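MgGH51 (Meripilus giganteus, PDB 6ZPV) probably hydrolyses terminal, non-reducing alpha-L-arabinofuranosyl residues from arabinose-bearing polysaccharides as a family GH51 glycosidase of a fungus. Local coordinates at residues 14-19 with 473-478; 18-23 with 223-228; 397-402 with 425-430. All coordinates share one frame; numbering follows the deposited sequence.

Contact 1. Residues 14-19 with 473-478; sequences PSTLYG and IVFAAS. With SO4 (sulfate ion), chain R.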
loop_
_atom_site.group_PDB
_atom_site.type_symbol
_atom_site.label_atom_id
_atom_site.label_comp_id
_atom_site.label_asym_id
_atom_site.label_seq_id
_atom_site.Cartn_x
_atom_site.Cartn_y
_atom_site.Cartn_z
ATOM N N PRO A 14 -7.512 10.742 -19.097
ATOM C CA PRO A 14 -7.537 11.357 -17.768
ATOM C C PRO A 14 -6.163 11.338 -17.101
ATOM O O PRO A 14 -5.434 10.337 -17.225
ATOM C CB PRO A 14 -8.519 10.452 -17.006
ATOM C CG PRO A 14 -9.391 9.847 -17.990
ATOM C CD PRO A 14 -8.454 9.621 -19.176
ATOM N N SER A 15 -5.884 12.348 -16.288
ATOM C CA SER A 15 -4.636 12.361 -15.496
ATOM C C SER A 15 -4.616 11.208 -14.502
ATOM O O SER A 15 -3.489 10.798 -14.141
ATOM C CB SER A 15 -4.489 13.699 -14.778
ATOM O OG SER A 15 -5.361 13.832 -13.678
ATOM N N THR A 16 -5.751 10.705 -14.107
ATOM C CA THR A 16 -5.908 9.683 -13.078
ATOM C C THR A 16 -5.864 8.250 -13.585
ATOM O O THR A 16 -6.072 7.349 -12.785
ATOM C CB THR A 16 -7.231 9.962 -12.343
ATOM O OG1 THR A 16 -8.278 10.098 -13.312
ATOM C CG2 THR A 16 -7.156 11.190 -11.470
ATOM N N LEU A 17 -5.567 8.028 -14.873
ATOM C CA LEU A 17 -5.810 6.665 -15.399
ATOM C C LEU A 17 -5.068 5.607 -14.612
ATOM O O LEU A 17 -5.657 4.527 -14.376
ATOM C CB LEU A 17 -5.452 6.595 -16.870
ATOM C CG LEU A 17 -5.759 5.274 -17.555
ATOM C CD1 LEU A 17 -7.193 4.836 -17.394
ATOM C CD2 LEU A 17 -5.411 5.366 -19.033
ATOM N N TYR A 18 -3.808 5.788 -14.261
ATOM C CA TYR A 18 -3.010 4.751 -13.602
ATOM C C TYR A 18 -2.674 5.129 -12.172
ATOM O O TYR A 18 -2.124 6.241 -11.963
ATOM C CB TYR A 18 -1.734 4.415 -14.383
ATOM C CG TYR A 18 -2.009 4.008 -15.814
ATOM C CD1 TYR A 18 -2.558 2.766 -16.100
ATOM C CD2 TYR A 18 -1.771 4.862 -16.862
ATOM C CE1 TYR A 18 -2.858 2.398 -17.419
ATOM C CE2 TYR A 18 -2.059 4.501 -18.173
ATOM C CZ TYR A 18 -2.615 3.282 -18.456
ATOM O OH TYR A 18 -2.896 2.882 -19.744
ATOM N N GLY A 19 -2.895 4.256 -11.217
ATOM C CA GLY A 19 -2.557 4.554 -9.811
ATOM C C GLY A 19 -2.434 3.313 -8.995
ATOM O O GLY A 19 -2.340 2.204 -9.550
ATOM N N ILE A 473 -14.387 6.828 -20.563
ATOM C CA ILE A 473 -15.248 6.418 -19.429
ATOM C C ILE A 473 -14.440 5.761 -18.299
ATOM O O ILE A 473 -14.927 5.777 -17.161
ATOM C CB ILE A 473 -16.427 5.541 -19.873
ATOM C CG1 ILE A 473 -15.998 4.181 -20.409
ATOM C CG2 ILE A 473 -17.333 6.322 -20.791
ATOM C CD1 ILE A 473 -17.147 3.190 -20.618
ATOM N N VAL A 474 -13.309 5.115 -18.556
ATOM C CA VAL A 474 -12.446 4.561 -17.516
ATOM C C VAL A 474 -11.535 5.674 -17.022
ATOM O O VAL A 474 -10.715 6.183 -17.819
ATOM C CB VAL A 474 -11.632 3.358 -18.009
ATOM C CG1 VAL A 474 -10.711 2.871 -16.870
ATOM C CG2 VAL A 474 -12.511 2.238 -18.517
ATOM N N PHE A 475 -11.689 6.105 -15.773
ATOM C CA PHE A 475 -10.911 7.229 -15.281
ATOM C C PHE A 475 -9.711 6.829 -14.435
ATOM O O PHE A 475 -8.829 7.677 -14.212
ATOM C CB PHE A 475 -11.757 8.274 -14.530
ATOM C CG PHE A 475 -12.150 7.947 -13.126
ATOM C CD1 PHE A 475 -13.209 7.055 -12.850
ATOM C CD2 PHE A 475 -11.459 8.452 -12.046
ATOM C CE1 PHE A 475 -13.601 6.778 -11.556
ATOM C CE2 PHE A 475 -11.871 8.178 -10.747
ATOM C CZ PHE A 475 -12.927 7.322 -10.511
ATOM N N ALA A 476 -9.648 5.594 -13.954
ATOM C CA ALA A 476 -8.624 5.191 -12.977
ATOM C C ALA A 476 -8.578 3.663 -12.956
ATOM O O ALA A 476 -9.622 2.999 -13.104
ATOM C CB ALA A 476 -9.008 5.747 -11.618
ATOM N N ALA A 477 -7.404 3.114 -12.693
ATOM C CA ALA A 477 -7.179 1.664 -12.665
ATOM C C ALA A 477 -5.979 1.374 -11.785
ATOM O O ALA A 477 -4.927 2.008 -11.944
ATOM C CB ALA A 477 -6.971 1.159 -14.053
ATOM N N SER A 478 -6.108 0.355 -10.919
ATOM C CA SER A 478 -5.026 -0.057 -10.022
ATOM C C SER A 478 -4.998 -1.570 -9.847
ATOM O O SER A 478 -6.024 -2.216 -9.551
ATOM C CB SER A 478 -5.175 0.640 -8.648
ATOM O OG SER A 478 -6.509 0.679 -8.172
HETATM S S SO4 R . -8.475 14.682 -14.864
HETATM O O1 SO4 R . -7.856 13.758 -13.891
HETATM O O2 SO4 R . -8.707 16.007 -14.374
HETATM O O3 SO4 R . -9.812 14.082 -15.238
HETATM O O4 SO4 R . -7.647 14.605 -16.058
#
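T16 turns its hydroxyl onto the backbone of F475 in a short bond that ties the turn to the strand. OG1 donates to F475 O at 2.6 Å, approaching somewhat out of the carbonyl plane. The torsion responsible places OG1 between the backbone N and the carbonyl carbon (chi1 51°), while CG2 is turned away from the strand and lies 3.6 Å from O1 of a sulfate ion. The same hydroxyl meets the F475 ring at its edge, OG1 lying 3.8 Å from CD2; A476 CB lies over one face of that ring, offset toward its rim. Beside it, L17 and V474 cross obliquely, L17 CD1 coming 4.1 Å from V474 CG1, and L17 CG sits over the centre of the Y18 ring. At the start of the turn P14 CG comes to 3.9 Å from V474 O. Farther along, G19 N gives a hydrogen bond of 3.1 Å to A477 O, next to the bridge between Y18 and A477. The type I turn from P14 to L17 also presents S15 to the sulfate: S15 N points at sulfate O4, 2.9 Å away and nearly straight, with the S15 hydroxyl and R344 as further donors. A valine in place of T16 has no hydroxyl to give, which would probably leave F475 O without that donor and the turn less firmly tied to the strand. Because strand 474-479 is the last of the parallel barrel and this loop runs straight into the first, the contact belongs to the barrel's closing seam. With the T16 hydroxyl and G19 N both reaching strand carbonyls, and CA-H contacts such as A476 CA to T16 O at 3.3 Å between them, its chemistry implies a strand held through its backbone.

Contact 2. Residues 18-23 with 223-228; sequences YGLMFE and SFFRFP
L20 pairs with F225 and M21 with R226 in parallel register, the two segments running only 16° apart. The bonds alternate across the gap: L20 N to F224 O, R226 N to L20 O at 2.8 Å and nearly straight, then F22 N to R226 O. Before the strands begin, Y18 O takes two donors from S223, N lying in the carbonyl plane and OG above it at 2.8 Å. G19 CA rests over the face of the F224 ring, 3.4 Å from its centroid, where a side chain on G19 would collide with the ring. L20 and F225 share one face; next to them F22 CB meets F225 CZ at 3.3 Å. The two rings point the same way, their planes 21° apart but displaced so far that little of one ring lies over the other. M21 and R226 occupy the other face, with M21 CG 3.6 Å from R226 NH1. Each R226 torsion from CG to NE is extended, and this reach carries the guanidinium to salt bridges with E429 and E347 inside the barrel. Strand 284-289 continues the sheet beyond 224-227, F225 and F227 meet F278 of helix 271-281, and Y18 packs on helix 507-517.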
loop_
_atom_site.group_PDB
_atom_site.type_symbol
_atom_site.label_atom_id
_atom_site.label_comp_id
_atom_site.label_asym_id
_atom_site.label_seq_id
_atom_site.Cartn_x
_atom_site.Cartn_y
_atom_site.Cartn_z
ATOM N N TYR A 18 -3.808 5.788 -14.261
ATOM C CA TYR A 18 -3.010 4.751 -13.602
ATOM C C TYR A 18 -2.674 5.129 -12.172
ATOM O O TYR A 18 -2.124 6.241 -11.963
ATOM C CB TYR A 18 -1.734 4.415 -14.383
ATOM C CG TYR A 18 -2.009 4.008 -15.814
ATOM C CD1 TYR A 18 -2.558 2.766 -16.100
ATOM C CD2 TYR A 18 -1.771 4.862 -16.862
ATOM C CE1 TYR A 18 -2.858 2.398 -17.419
ATOM C CE2 TYR A 18 -2.059 4.501 -18.173
ATOM C CZ TYR A 18 -2.615 3.282 -18.456
ATOM O OH TYR A 18 -2.896 2.882 -19.744
ATOM N N GLY A 19 -2.895 4.256 -11.217
ATOM C CA GLY A 19 -2.557 4.554 -9.811
ATOM C C GLY A 19 -2.434 3.313 -8.995
ATOM O O GLY A 19 -2.340 2.204 -9.550
ATOM N N LEU A 20 -2.465 3.465 -7.682
ATOM C CA LEU A 20 -2.175 2.402 -6.727
ATOM C C LEU A 20 -3.373 2.098 -5.844
ATOM O O LEU A 20 -4.180 2.995 -5.513
ATOM C CB LEU A 20 -1.018 2.827 -5.817
ATOM C CG LEU A 20 0.246 3.307 -6.508
ATOM C CD1 LEU A 20 1.314 3.588 -5.470
ATOM C CD2 LEU A 20 0.755 2.342 -7.555
ATOM N N MET A 21 -3.476 0.832 -5.441
ATOM C CA MET A 21 -4.475 0.366 -4.474
ATOM C C MET A 21 -3.808 -0.140 -3.217
ATOM O O MET A 21 -2.970 -1.046 -3.281
ATOM C CB MET A 21 -5.377 -0.722 -5.061
ATOM C CG MET A 21 -6.479 -1.203 -4.148
ATOM S SD MET A 21 -5.955 -2.468 -2.960
ATOM C CE MET A 21 -7.347 -2.607 -1.882
ATOM N N PHE A 22 -4.154 0.453 -2.056
ATOM C CA PHE A 22 -3.509 0.094 -0.797
ATOM C C PHE A 22 -4.543 -0.294 0.265
ATOM O O PHE A 22 -5.502 0.427 0.542
ATOM C CB PHE A 22 -2.660 1.271 -0.291
ATOM C CG PHE A 22 -1.827 0.872 0.929
ATOM C CD1 PHE A 22 -2.321 0.994 2.215
ATOM C CD2 PHE A 22 -0.567 0.351 0.781
ATOM C CE1 PHE A 22 -1.568 0.574 3.304
ATOM C CE2 PHE A 22 0.193 -0.079 1.870
ATOM C CZ PHE A 22 -0.314 0.056 3.136
ATOM N N GLU A 23 -4.223 -1.384 0.949
ATOM C CA GLU A 23 -4.715 -1.669 2.289
ATOM C C GLU A 23 -3.540 -2.336 3.004
ATOM O O GLU A 23 -2.636 -2.838 2.331
ATOM C CB GLU A 23 -5.924 -2.608 2.246
ATOM C CG GLU A 23 -5.557 -4.049 1.876
ATOM C CD GLU A 23 -6.792 -4.941 1.716
ATOM O OE1 GLU A 23 -7.571 -5.089 2.697
ATOM O OE2 GLU A 23 -6.951 -5.468 0.596
ATOM N N SER A 223 -0.742 8.194 -10.313
ATOM C CA SER A 223 -1.472 9.468 -10.209
ATOM C C SER A 223 -2.403 9.496 -8.993
ATOM O O SER A 223 -2.801 10.594 -8.571
ATOM C CB SER A 223 -2.316 9.748 -11.428
ATOM O OG SER A 223 -3.324 8.763 -11.587
ATOM N N PHE A 224 -2.773 8.351 -8.453
ATOM C CA PHE A 224 -3.706 8.300 -7.325
ATOM C C PHE A 224 -3.321 7.143 -6.430
ATOM O O PHE A 224 -2.572 6.234 -6.782
ATOM C CB PHE A 224 -5.157 8.130 -7.778
ATOM C CG PHE A 224 -5.486 6.803 -8.403
ATOM C CD1 PHE A 224 -5.723 5.662 -7.622
ATOM C CD2 PHE A 224 -5.490 6.646 -9.781
ATOM C CE1 PHE A 224 -5.938 4.430 -8.165
ATOM C CE2 PHE A 224 -5.738 5.404 -10.341
ATOM C CZ PHE A 224 -5.953 4.301 -9.548
ATOM N N PHE A 225 -3.883 7.187 -5.234
ATOM C CA PHE A 225 -3.676 6.172 -4.186
ATOM C C PHE A 225 -5.033 5.893 -3.533
ATOM O O PHE A 225 -5.590 6.766 -2.831
ATOM C CB PHE A 225 -2.643 6.692 -3.176
ATOM C CG PHE A 225 -2.083 5.699 -2.202
ATOM C CD1 PHE A 225 -2.749 5.356 -1.029
ATOM C CD2 PHE A 225 -0.846 5.142 -2.378
ATOM C CE1 PHE A 225 -2.149 4.564 -0.061
ATOM C CE2 PHE A 225 -0.235 4.361 -1.421
ATOM C CZ PHE A 225 -0.897 4.073 -0.237
ATOM N N ARG A 226 -5.588 4.719 -3.772
ATOM C CA ARG A 226 -6.877 4.267 -3.181
ATOM C C ARG A 226 -6.577 3.669 -1.807
ATOM O O ARG A 226 -5.664 2.812 -1.674
ATOM C CB ARG A 226 -7.541 3.229 -4.093
ATOM C CG ARG A 226 -8.886 2.773 -3.611
ATOM C CD ARG A 226 -9.303 1.439 -4.219
ATOM N NE ARG A 226 -10.593 0.961 -3.721
ATOM C CZ ARG A 226 -10.910 -0.327 -3.564
ATOM N NH1 ARG A 226 -10.080 -1.284 -4.003
ATOM N NH2 ARG A 226 -12.036 -0.642 -2.944
ATOM N N PHE A 227 -7.284 4.084 -0.756
ATOM C CA PHE A 227 -6.957 3.657 0.616
ATOM C C PHE A 227 -8.127 3.998 1.501
ATOM O O PHE A 227 -8.945 4.872 1.129
ATOM C CB PHE A 227 -5.687 4.367 1.100
ATOM C CG PHE A 227 -5.908 5.774 1.609
ATOM C CD1 PHE A 227 -6.287 6.774 0.760
ATOM C CD2 PHE A 227 -5.859 6.017 2.975
ATOM C CE1 PHE A 227 -6.609 8.020 1.251
ATOM C CE2 PHE A 227 -6.170 7.261 3.456
ATOM C CZ PHE A 227 -6.572 8.268 2.602
ATOM N N PRO A 228 -8.254 3.455 2.730
ATOM C CA PRO A 228 -7.385 2.444 3.351
ATOM C C PRO A 228 -7.825 1.012 3.084
ATOM O O PRO A 228 -7.255 0.066 3.665
ATOM C CB PRO A 228 -7.478 2.784 4.828
ATOM C CG PRO A 228 -8.917 3.227 4.976
ATOM C CD PRO A 228 -9.164 4.042 3.724
#

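Contact 3. Residues 397-402 with 425-430; sequences YDVHVY and YFEGEY. With GOL (glycerol), chain F.
E429 lies over the H400 ring and reaches Y402 at its edge where two neighbouring strands of the (beta/alpha)8 barrel lie parallel, joined through helix 405-410 as a beta-alpha-beta unit. Its CB is 3.3 Å from Y402 OH. With CG anti to the carbonyl carbon (chi1 -62°) and the chain extended beyond it, CG stands over the face of the H400 imidazole, 3.7 Å from its centroid. CD follows 3.4 Å above the same ring plane, nearer the rim, and carboxylate and imidazole are stacked with planes 24° apart. OE1 accepts from Y402 OH at 2.6 Å on its anti side, at the edge of the tyrosine ring, and also from glycerol O2 at 2.8 Å. OE2 lies 3.0 Å from H400 CE1 and is held by the salt bridge to R226. Imidazole rotation is fixed from two directions, H400 NE2 giving to D398 OD2 at 2.7 Å and ND1 bonding to E351. A carboxylate so placed near the end of the seventh barrel strand is consistent with the nucleophile position of retaining enzymes of this type, and the glycerol, probably from the crystallisation liquor, may mark the pocket. Just before it in the chain, an inverse gamma turn centred on E427 brings the backbone N of G428 to D398 OD1: 2.9 Å, on the syn side, 26° out of the carboxylate plane.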
loop_
_atom_site.group_PDB
_atom_site.type_symbol
_atom_site.label_atom_id
_atom_site.label_comp_id
_atom_site.label_asym_id
_atom_site.label_seq_id
_atom_site.Cartn_x
_atom_site.Cartn_y
_atom_site.Cartn_z
ATOM N N TYR A 397 -18.558 3.967 -10.627
ATOM C CA TYR A 397 -18.527 2.636 -10.008
ATOM C C TYR A 397 -17.084 2.122 -9.969
ATOM O O TYR A 397 -16.311 2.382 -10.908
ATOM C CB TYR A 397 -19.343 1.615 -10.805
ATOM C CG TYR A 397 -20.826 1.621 -10.495
ATOM C CD1 TYR A 397 -21.294 0.950 -9.370
ATOM C CD2 TYR A 397 -21.782 2.243 -11.275
ATOM C CE1 TYR A 397 -22.625 0.882 -9.043
ATOM C CE2 TYR A 397 -23.124 2.197 -10.949
ATOM C CZ TYR A 397 -23.566 1.506 -9.829
ATOM O OH TYR A 397 -24.895 1.401 -9.562
ATOM N N ASP A 398 -16.759 1.360 -8.916
ATOM C CA ASP A 398 -15.513 0.635 -8.736
ATOM C C ASP A 398 -15.745 -0.824 -9.131
ATOM O O ASP A 398 -16.606 -1.501 -8.526
ATOM C CB ASP A 398 -15.001 0.734 -7.301
ATOM C CG ASP A 398 -13.649 0.070 -7.063
ATOM O OD1 ASP A 398 -13.082 -0.430 -8.082
ATOM O OD2 ASP A 398 -13.194 0.009 -5.891
ATOM N N VAL A 399 -15.014 -1.291 -10.139
ATOM C CA VAL A 399 -15.076 -2.678 -10.667
ATOM C C VAL A 399 -13.807 -3.406 -10.278
ATOM O O VAL A 399 -12.685 -2.905 -10.524
ATOM C CB VAL A 399 -15.256 -2.617 -12.202
ATOM C CG1 VAL A 399 -15.350 -3.995 -12.801
ATOM C CG2 VAL A 399 -16.423 -1.760 -12.611
ATOM N N HIS A 400 -13.938 -4.607 -9.703
ATOM C CA HIS A 400 -12.798 -5.453 -9.317
ATOM C C HIS A 400 -12.824 -6.741 -10.123
ATOM O O HIS A 400 -13.889 -7.330 -10.258
ATOM C CB HIS A 400 -12.866 -5.834 -7.819
ATOM C CG HIS A 400 -12.852 -4.661 -6.892
ATOM N ND1 HIS A 400 -13.073 -4.818 -5.534
ATOM C CD2 HIS A 400 -12.648 -3.343 -7.104
ATOM C CE1 HIS A 400 -13.008 -3.621 -4.979
ATOM N NE2 HIS A 400 -12.752 -2.695 -5.888
ATOM N N VAL A 401 -11.672 -7.228 -10.559
ATOM C CA VAL A 401 -11.614 -8.571 -11.194
ATOM C C VAL A 401 -10.271 -9.248 -10.911
ATOM O O VAL A 401 -9.205 -8.672 -11.188
ATOM C CB VAL A 401 -11.941 -8.521 -12.696
ATOM C CG1 VAL A 401 -10.955 -7.693 -13.513
ATOM C CG2 VAL A 401 -12.059 -9.934 -13.238
ATOM N N TYR A 402 -10.347 -10.473 -10.455
ATOM C CA TYR A 402 -9.220 -11.407 -10.324
ATOM C C TYR A 402 -9.488 -12.582 -11.223
ATOM O O TYR A 402 -10.552 -13.211 -11.144
ATOM C CB TYR A 402 -9.054 -11.822 -8.870
ATOM C CG TYR A 402 -8.726 -10.660 -7.962
ATOM C CD1 TYR A 402 -7.470 -10.101 -7.942
ATOM C CD2 TYR A 402 -9.697 -10.113 -7.163
ATOM C CE1 TYR A 402 -7.189 -9.011 -7.138
ATOM C CE2 TYR A 402 -9.414 -9.016 -6.376
ATOM C CZ TYR A 402 -8.165 -8.447 -6.354
ATOM O OH TYR A 402 -7.818 -7.393 -5.534
ATOM N N TYR A 425 -15.816 4.856 -14.669
ATOM C CA TYR A 425 -15.498 3.553 -14.085
ATOM C C TYR A 425 -14.081 3.538 -13.559
ATOM O O TYR A 425 -13.140 3.996 -14.259
ATOM C CB TYR A 425 -15.776 2.439 -15.085
ATOM C CG TYR A 425 -17.236 2.346 -15.459
ATOM C CD1 TYR A 425 -18.132 1.635 -14.677
ATOM C CD2 TYR A 425 -17.791 3.082 -16.496
ATOM C CE1 TYR A 425 -19.485 1.612 -14.950
ATOM C CE2 TYR A 425 -19.159 3.092 -16.791
ATOM C CZ TYR A 425 -20.012 2.338 -15.999
ATOM O OH TYR A 425 -21.354 2.280 -16.241
ATOM N N PHE A 426 -13.937 3.012 -12.371
ATOM C CA PHE A 426 -12.637 2.853 -11.685
ATOM C C PHE A 426 -12.379 1.351 -11.606
ATOM O O PHE A 426 -13.164 0.615 -10.992
ATOM C CB PHE A 426 -12.809 3.401 -10.270
ATOM C CG PHE A 426 -11.670 3.224 -9.301
ATOM C CD1 PHE A 426 -10.378 3.116 -9.730
ATOM C CD2 PHE A 426 -11.914 3.225 -7.926
ATOM C CE1 PHE A 426 -9.323 3.024 -8.827
ATOM C CE2 PHE A 426 -10.870 3.149 -7.008
ATOM C CZ PHE A 426 -9.570 3.067 -7.480
ATOM N N GLU A 427 -11.312 0.848 -12.247
ATOM C CA GLU A 427 -10.922 -0.552 -12.108
ATOM C C GLU A 427 -10.036 -0.632 -10.859
ATOM O O GLU A 427 -8.791 -0.636 -10.966
ATOM C CB GLU A 427 -10.223 -1.046 -13.367
ATOM C CG GLU A 427 -10.207 -2.560 -13.451
ATOM C CD GLU A 427 -11.439 -3.205 -14.043
ATOM O OE1 GLU A 427 -12.341 -2.514 -14.530
ATOM O OE2 GLU A 427 -11.494 -4.496 -14.032
ATOM N N GLY A 428 -10.680 -0.602 -9.678
ATOM C CA GLY A 428 -9.945 -0.353 -8.444
ATOM C C GLY A 428 -9.132 -1.498 -7.924
ATOM O O GLY A 428 -8.280 -1.309 -7.044
ATOM N N GLU A 429 -9.415 -2.724 -8.411
ATOM C CA GLU A 429 -8.566 -3.880 -8.132
ATOM C C GLU A 429 -8.615 -4.755 -9.386
ATOM O O GLU A 429 -9.701 -5.176 -9.803
ATOM C CB GLU A 429 -9.110 -4.737 -6.961
ATOM C CG GLU A 429 -9.175 -3.985 -5.636
ATOM C CD GLU A 429 -9.786 -4.726 -4.471
ATOM O OE1 GLU A 429 -9.738 -6.008 -4.464
ATOM O OE2 GLU A 429 -10.359 -4.060 -3.581
ATOM N N TYR A 430 -7.452 -5.145 -9.850
ATOM C CA TYR A 430 -7.370 -6.211 -10.854
ATOM C C TYR A 430 -6.014 -6.869 -10.755
ATOM O O TYR A 430 -5.021 -6.230 -10.428
ATOM C CB TYR A 430 -7.663 -5.729 -12.297
ATOM C CG TYR A 430 -6.684 -4.741 -12.886
ATOM C CD1 TYR A 430 -6.663 -3.411 -12.520
ATOM C CD2 TYR A 430 -5.742 -5.174 -13.820
ATOM C CE1 TYR A 430 -5.753 -2.525 -13.066
ATOM C CE2 TYR A 430 -4.827 -4.301 -14.354
ATOM C CZ TYR A 430 -4.820 -2.969 -14.004
ATOM O OH TYR A 430 -3.932 -2.112 -14.569
HETATM C C1 GOL F . -8.612 -9.824 -1.524
HETATM O O1 GOL F . -9.925 -10.332 -1.776
HETATM C C2 GOL F . -8.280 -8.698 -2.505
HETATM O O2 GOL F . -9.215 -7.645 -2.264
HETATM C C3 GOL F . -6.843 -8.267 -2.326
HETATM O O3 GOL F . -6.408 -7.196 -3.154
#

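In the fold
All three contacts reach one parallel eight-stranded sheet, rolled into the barrel that probably carries the active site. Contact 2 joins its first two strands and contact 3 its sixth and seventh, while contact 1 brings the approach to the first strand against the eighth, so the circle closes there. Their centres lie 11 to 12 Å apart. Along the chain contact 2 closes before contact 3 opens, and contact 3 is nested within the long loop that contact 1 closes. Contacts 1 and 2 share Y18 and G19; strands 424-432 and 474-479 are neighbours. Across the barrel interior the salt bridge from R226 to E429 ties the second strand to the seventh at the probable active site.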